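Local coordinates for Old Yellow Enzyme (PDB 6AGZ), which catalyses the asymmetric reduction of enone compounds with a bound flavin mononucleotide, probably taking hydride from a nicotinamide cofactor, at residues F70-F75 against K165-N170; N170-A175 against D225-A230. All coordinates share one frame; numbering follows the deposited sequence.

Contact 1 of 2, residues F70-F75 against K165-N170; sequences FGAPQF and KKDYVN
Ala72 and Asp167 bring the two backbones closest, with their CA atoms 6.4 Å apart. Here the loop 70-75 folds up against one turn of the helix that contains 165-170. Residues 73-75 form a short 3-10 turn, with a bond from Phe75 N to Ala72 O. A water joins the two backbones. It donates to Gly71 O at 2.9 Å and to Asp167 O at 2.7 Å, and it accepts from Asn170 ND2. Phe75 carries most of the side-chain packing. Its CG lies beside its own backbone N (chi1 -79°), which sends the ring across to the helix. The ring edge points at the face of Tyr168, an edge-to-face pair with centroids 4.7 Å apart. The planes are inclined at 53°, well short of perpendicular. Phe75 CE2 stands 3.5 Å above the Tyr168 plane, over the ring centre. This belongs to the TIM barrel of the old yellow enzymes: the loop follows strand 63-70, and helix 158-179 packs outside the barrel. Tyr168 also touches Asn113 and Val223. With an alanine at Tyr168, the CE2-CZ edge of Phe75 would probably lose its aromatic partner and the ring could shift or turn. Next along the same ring, Phe75 CE1 lies 3.5 Å from Asp167 CB. The Asp167 carboxylate is tilted 57° from the Phe75 ring. Asp167 OD2 comes 3.9 Å from Ala72 CB, while Asp167 OD1 bonds to Gln163 one turn earlier in the helix.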
loop_
_atom_site.group_PDB
_atom_site.type_symbol
_atom_site.label_atom_id
_atom_site.label_comp_id
_atom_site.label_asym_id
_atom_site.label_seq_id
_atom_site.Cartn_x
_atom_site.Cartn_y
_atom_site.Cartn_z
ATOM N N PHE A 70 -30.740 3.036 1.678
ATOM C CA PHE A 70 -30.687 3.133 3.131
ATOM C C PHE A 70 -31.096 1.810 3.769
ATOM O O PHE A 70 -32.123 1.225 3.411
ATOM C CB PHE A 70 -31.608 4.254 3.621
ATOM C CG PHE A 70 -31.314 5.597 3.013
ATOM C CD1 PHE A 70 -30.010 6.030 2.845
ATOM C CD2 PHE A 70 -32.348 6.429 2.610
ATOM C CE1 PHE A 70 -29.741 7.266 2.286
ATOM C CE2 PHE A 70 -32.086 7.665 2.049
ATOM C CZ PHE A 70 -30.781 8.085 1.886
ATOM N N GLY A 71 -30.285 1.339 4.719
ATOM C CA GLY A 71 -30.633 0.129 5.441
ATOM C C GLY A 71 -31.702 0.341 6.490
ATOM O O GLY A 71 -32.438 -0.593 6.826
ATOM N N ALA A 72 -31.808 1.556 7.013
ATOM C CA ALA A 72 -32.780 1.894 8.044
ATOM C C ALA A 72 -32.998 3.399 8.001
ATOM O O ALA A 72 -32.231 4.124 7.355
ATOM C CB ALA A 72 -32.298 1.442 9.435
ATOM N N PRO A 73 -34.053 3.903 8.655
ATOM C CA PRO A 73 -34.242 5.364 8.700
ATOM C C PRO A 73 -33.031 6.124 9.220
ATOM O O PRO A 73 -32.712 7.199 8.696
ATOM C CB PRO A 73 -35.455 5.521 9.626
ATOM C CG PRO A 73 -36.243 4.286 9.395
ATOM C CD PRO A 73 -35.232 3.186 9.177
ATOM N N GLN A 74 -32.339 5.593 10.231
ATOM C CA GLN A 74 -31.149 6.258 10.748
ATOM C C GLN A 74 -30.004 6.254 9.741
ATOM O O GLN A 74 -29.102 7.093 9.843
ATOM C CB GLN A 74 -30.709 5.598 12.059
ATOM C CG GLN A 74 -29.590 6.324 12.796
ATOM C CD GLN A 74 -29.991 7.717 13.244
ATOM O OE1 GLN A 74 -30.813 7.879 14.145
ATOM N NE2 GLN A 74 -29.409 8.731 12.614
ATOM N N PHE A 75 -30.027 5.345 8.764
ATOM C CA PHE A 75 -28.992 5.317 7.736
ATOM C C PHE A 75 -29.102 6.478 6.755
ATOM O O PHE A 75 -28.147 6.726 6.010
ATOM C CB PHE A 75 -29.038 3.995 6.962
ATOM C CG PHE A 75 -28.394 2.836 7.680
ATOM C CD1 PHE A 75 -28.363 2.778 9.064
ATOM C CD2 PHE A 75 -27.813 1.804 6.960
ATOM C CE1 PHE A 75 -27.770 1.711 9.714
ATOM C CE2 PHE A 75 -27.217 0.736 7.603
ATOM C CZ PHE A 75 -27.194 0.688 8.981
ATOM N N LYS A 165 -24.631 -1.817 13.438
ATOM C CA LYS A 165 -24.302 -3.173 13.006
ATOM C C LYS A 165 -25.561 -4.017 12.829
ATOM O O LYS A 165 -25.762 -4.650 11.782
ATOM C CB LYS A 165 -23.352 -3.818 14.016
ATOM C CG LYS A 165 -22.114 -2.982 14.306
ATOM C CD LYS A 165 -21.557 -3.271 15.689
ATOM C CE LYS A 165 -20.476 -4.334 15.637
ATOM N NZ LYS A 165 -19.970 -4.674 16.996
ATOM N N LYS A 166 -26.432 -4.024 13.846
ATOM C CA LYS A 166 -27.665 -4.801 13.756
ATOM C C LYS A 166 -28.515 -4.363 12.568
ATOM O O LYS A 166 -29.129 -5.196 11.890
ATOM C CB LYS A 166 -28.454 -4.683 15.059
ATOM C CG LYS A 166 -27.705 -5.194 16.280
ATOM C CD LYS A 166 -28.552 -5.095 17.539
ATOM C CE LYS A 166 -27.766 -5.533 18.766
ATOM N NZ LYS A 166 -28.463 -5.175 20.033
ATOM N N ASP A 167 -28.555 -3.055 12.294
ATOM C CA ASP A 167 -29.323 -2.559 11.157
ATOM C C ASP A 167 -28.731 -3.038 9.838
ATOM O O ASP A 167 -29.471 -3.377 8.907
ATOM C CB ASP A 167 -29.389 -1.032 11.187
ATOM C CG ASP A 167 -30.249 -0.504 12.318
ATOM O OD1 ASP A 167 -31.004 -1.299 12.916
ATOM O OD2 ASP A 167 -30.172 0.709 12.605
ATOM N N TYR A 168 -27.398 -3.059 9.733
ATOM C CA TYR A 168 -26.768 -3.623 8.543
ATOM C C TYR A 168 -27.157 -5.084 8.358
ATOM O O TYR A 168 -27.451 -5.519 7.236
ATOM C CB TYR A 168 -25.248 -3.487 8.629
ATOM C CG TYR A 168 -24.692 -2.216 8.027
ATOM C CD1 TYR A 168 -24.224 -1.188 8.836
ATOM C CD2 TYR A 168 -24.626 -2.047 6.650
ATOM C CE1 TYR A 168 -23.708 -0.027 8.291
ATOM C CE2 TYR A 168 -24.112 -0.888 6.094
ATOM C CZ TYR A 168 -23.655 0.118 6.920
ATOM O OH TYR A 168 -23.142 1.273 6.374
ATOM N N VAL A 169 -27.165 -5.859 9.446
ATOM C CA VAL A 169 -27.540 -7.269 9.347
ATOM C C VAL A 169 -28.981 -7.405 8.869
ATOM O O VAL A 169 -29.286 -8.203 7.971
ATOM C CB VAL A 169 -27.322 -7.980 10.695
ATOM C CG1 VAL A 169 -27.840 -9.409 10.629
ATOM C CG2 VAL A 169 -25.852 -7.958 11.067
ATOM N N ASN A 170 -29.890 -6.624 9.459
ATOM C CA ASN A 170 -31.300 -6.712 9.088
ATOM C C ASN A 170 -31.520 -6.319 7.631
ATOM O O ASN A 170 -32.280 -6.979 6.909
ATOM C CB ASN A 170 -32.139 -5.837 10.018
ATOM C CG ASN A 170 -33.594 -5.764 9.598
ATOM O OD1 ASN A 170 -34.329 -6.746 9.692
ATOM N ND2 ASN A 170 -34.018 -4.593 9.135
HETATM O O HOH W 1 -31.998 -2.358 9.071
#

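Contact 2 of 2, residues N170-A175 against D225-A230; sequences NAAKNA and DLVIEA
Ala172 and Val227 meet where two barrel helices come close, with CA atoms 6.6 Å apart. The second close approach is Lys173 to Ala230. One step along the first helix thus matches three along the second. The two pieces run in the same general sense but cross instead of lying side by side. The contact is small and apolar. Ala172 points its methyl at the other helix. Its CB is 3.8 Å from Val227 CG1 and 4.2 Å from Val227 CG2, so the alanine methyl touches both branches of the valine. Val227 holds CG1 anti to its backbone N (chi1 171°) and CG2 beside it. This brings CG1 to Ala172, with CG2 a little farther off. The short alanine side chain lets the helix backbones approach this closely.

Lys173 lies at the more open edge. Its CB leaves the helix without touching the second segment. CG sits beside the lysine backbone N and meets Ala230 CB at 4.2 Å, a loose methylene-to-methyl contact. CD stays near the same methyl but slightly farther off. The chain then bends twice, at chi3 (64°) and chi4 (66°). CE turns away, and NZ ends in a hydrogen bond with Gln177 OE1, one turn on in the same helix. The aliphatic part of the lysine therefore does the packing here, and its charged tip serves its own helix.

Ala230 also leans on Val169. Toward the barrel, Val227 packs on Val236 of strand 236-240, and Ala171 and Ala175 touch Leu111 and Met109 of strand 106-112. Helices 158-179 and 218-231 thus lie as neighbours on the outer wall of the parallel barrel.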
loop_
_atom_site.group_PDB
_atom_site.type_symbol
_atom_site.label_atom_id
_atom_site.label_comp_id
_atom_site.label_asym_id
_atom_site.label_seq_id
_atom_site.Cartn_x
_atom_site.Cartn_y
_atom_site.Cartn_z
ATOM N N ASN A 170 -29.890 -6.624 9.459
ATOM C CA ASN A 170 -31.300 -6.712 9.088
ATOM C C ASN A 170 -31.520 -6.319 7.631
ATOM O O ASN A 170 -32.280 -6.979 6.909
ATOM C CB ASN A 170 -32.139 -5.837 10.018
ATOM C CG ASN A 170 -33.594 -5.764 9.598
ATOM O OD1 ASN A 170 -34.329 -6.746 9.692
ATOM N ND2 ASN A 170 -34.018 -4.593 9.135
ATOM N N ALA A 171 -30.863 -5.247 7.180
ATOM C CA ALA A 171 -31.015 -4.823 5.791
ATOM C C ALA A 171 -30.439 -5.856 4.831
ATOM O O ALA A 171 -31.015 -6.112 3.766
ATOM C CB ALA A 171 -30.349 -3.465 5.580
ATOM N N ALA A 172 -29.302 -6.461 5.190
ATOM C CA ALA A 172 -28.719 -7.496 4.342
ATOM C C ALA A 172 -29.637 -8.708 4.240
ATOM O O ALA A 172 -29.794 -9.288 3.158
ATOM C CB ALA A 172 -27.346 -7.900 4.875
ATOM N N LYS A 173 -30.252 -9.105 5.358
ATOM C CA LYS A 173 -31.187 -10.226 5.321
ATOM C C LYS A 173 -32.417 -9.893 4.486
ATOM O O LYS A 173 -32.895 -10.735 3.714
ATOM C CB LYS A 173 -31.588 -10.623 6.742
ATOM C CG LYS A 173 -30.489 -11.329 7.519
ATOM C CD LYS A 173 -30.847 -11.462 8.991
ATOM C CE LYS A 173 -32.073 -12.340 9.195
ATOM N NZ LYS A 173 -31.827 -13.753 8.795
ATOM N N ASN A 174 -32.945 -8.673 4.625
ATOM C CA ASN A 174 -34.076 -8.262 3.796
ATOM C C ASN A 174 -33.721 -8.302 2.316
ATOM O O ASN A 174 -34.520 -8.760 1.490
ATOM C CB ASN A 174 -34.541 -6.859 4.189
ATOM C CG ASN A 174 -35.214 -6.823 5.544
ATOM O OD1 ASN A 174 -35.607 -7.857 6.084
ATOM N ND2 ASN A 174 -35.358 -5.627 6.100
ATOM N N ALA A 175 -32.526 -7.826 1.961
ATOM C CA ALA A 175 -32.128 -7.789 0.558
ATOM C C ALA A 175 -31.938 -9.194 -0.001
ATOM O O ALA A 175 -32.541 -9.560 -1.017
ATOM C CB ALA A 175 -30.847 -6.966 0.403
ATOM N N ASP A 225 -18.200 -8.830 8.824
ATOM C CA ASP A 225 -18.236 -10.154 9.439
ATOM C C ASP A 225 -19.657 -10.550 9.822
ATOM O O ASP A 225 -20.074 -11.690 9.585
ATOM C CB ASP A 225 -17.317 -10.192 10.660
ATOM C CG ASP A 225 -15.852 -10.082 10.288
ATOM O OD1 ASP A 225 -15.512 -10.363 9.119
ATOM O OD2 ASP A 225 -15.037 -9.720 11.164
ATOM N N LEU A 226 -20.417 -9.621 10.410
ATOM C CA LEU A 226 -21.796 -9.932 10.773
ATOM C C LEU A 226 -22.641 -10.234 9.539
ATOM O O LEU A 226 -23.449 -11.173 9.544
ATOM C CB LEU A 226 -22.399 -8.781 11.576
ATOM C CG LEU A 226 -21.990 -8.713 13.050
ATOM C CD1 LEU A 226 -22.375 -7.375 13.659
ATOM C CD2 LEU A 226 -22.623 -9.856 13.828
ATOM N N VAL A 227 -22.463 -9.457 8.468
ATOM C CA VAL A 227 -23.239 -9.682 7.251
ATOM C C VAL A 227 -22.849 -11.005 6.600
ATOM O O VAL A 227 -23.706 -11.734 6.086
ATOM C CB VAL A 227 -23.072 -8.494 6.286
ATOM C CG1 VAL A 227 -23.683 -8.810 4.931
ATOM C CG2 VAL A 227 -23.716 -7.247 6.872
ATOM N N ILE A 228 -21.556 -11.340 6.613
ATOM C CA ILE A 228 -21.110 -12.622 6.073
ATOM C C ILE A 228 -21.726 -13.770 6.860
ATOM O O ILE A 228 -22.196 -14.759 6.282
ATOM C CB ILE A 228 -19.571 -12.703 6.070
ATOM C CG1 ILE A 228 -18.986 -11.832 4.957
ATOM C CG2 ILE A 228 -19.105 -14.144 5.911
ATOM C CD1 ILE A 228 -17.473 -11.835 4.923
ATOM N N GLU A 229 -21.740 -13.658 8.190
ATOM C CA GLU A 229 -22.403 -14.674 9.001
ATOM C C GLU A 229 -23.894 -14.742 8.694
ATOM O O GLU A 229 -24.496 -15.819 8.768
ATOM C CB GLU A 229 -22.169 -14.394 10.486
ATOM C CG GLU A 229 -22.970 -15.282 11.427
ATOM C CD GLU A 229 -22.495 -15.193 12.864
ATOM O OE1 GLU A 229 -21.979 -16.206 13.382
ATOM O OE2 GLU A 229 -22.630 -14.110 13.472
ATOM N N ALA A 230 -24.501 -13.613 8.319
ATOM C CA ALA A 230 -25.938 -13.599 8.067
ATOM C C ALA A 230 -26.282 -14.269 6.740
ATOM O O ALA A 230 -27.141 -15.158 6.690
ATOM C CB ALA A 230 -26.459 -12.161 8.095
#

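From the N terminus, contact 1 opens in the turn after strand 63-70 and closes 90 residues later, when helix 158-179 brings 165-170 back to it. Helix 87-102 and strand 106-112 lie in between. Contact 2 opens on the same helix and closes 50 residues later on helix 218-231, after strand 183-187. The two loops follow in series, sharing Asn170, and neither encloses nor crosses the other. Helix 158-179 thus links the loop after strand 63-70 to helix 218-231. Packing joins the contacts directly: Gly71 CA lies 3.6 Å from Ala171 CB, and Val169 CG2 lies 3.6 Å from Leu226 CB.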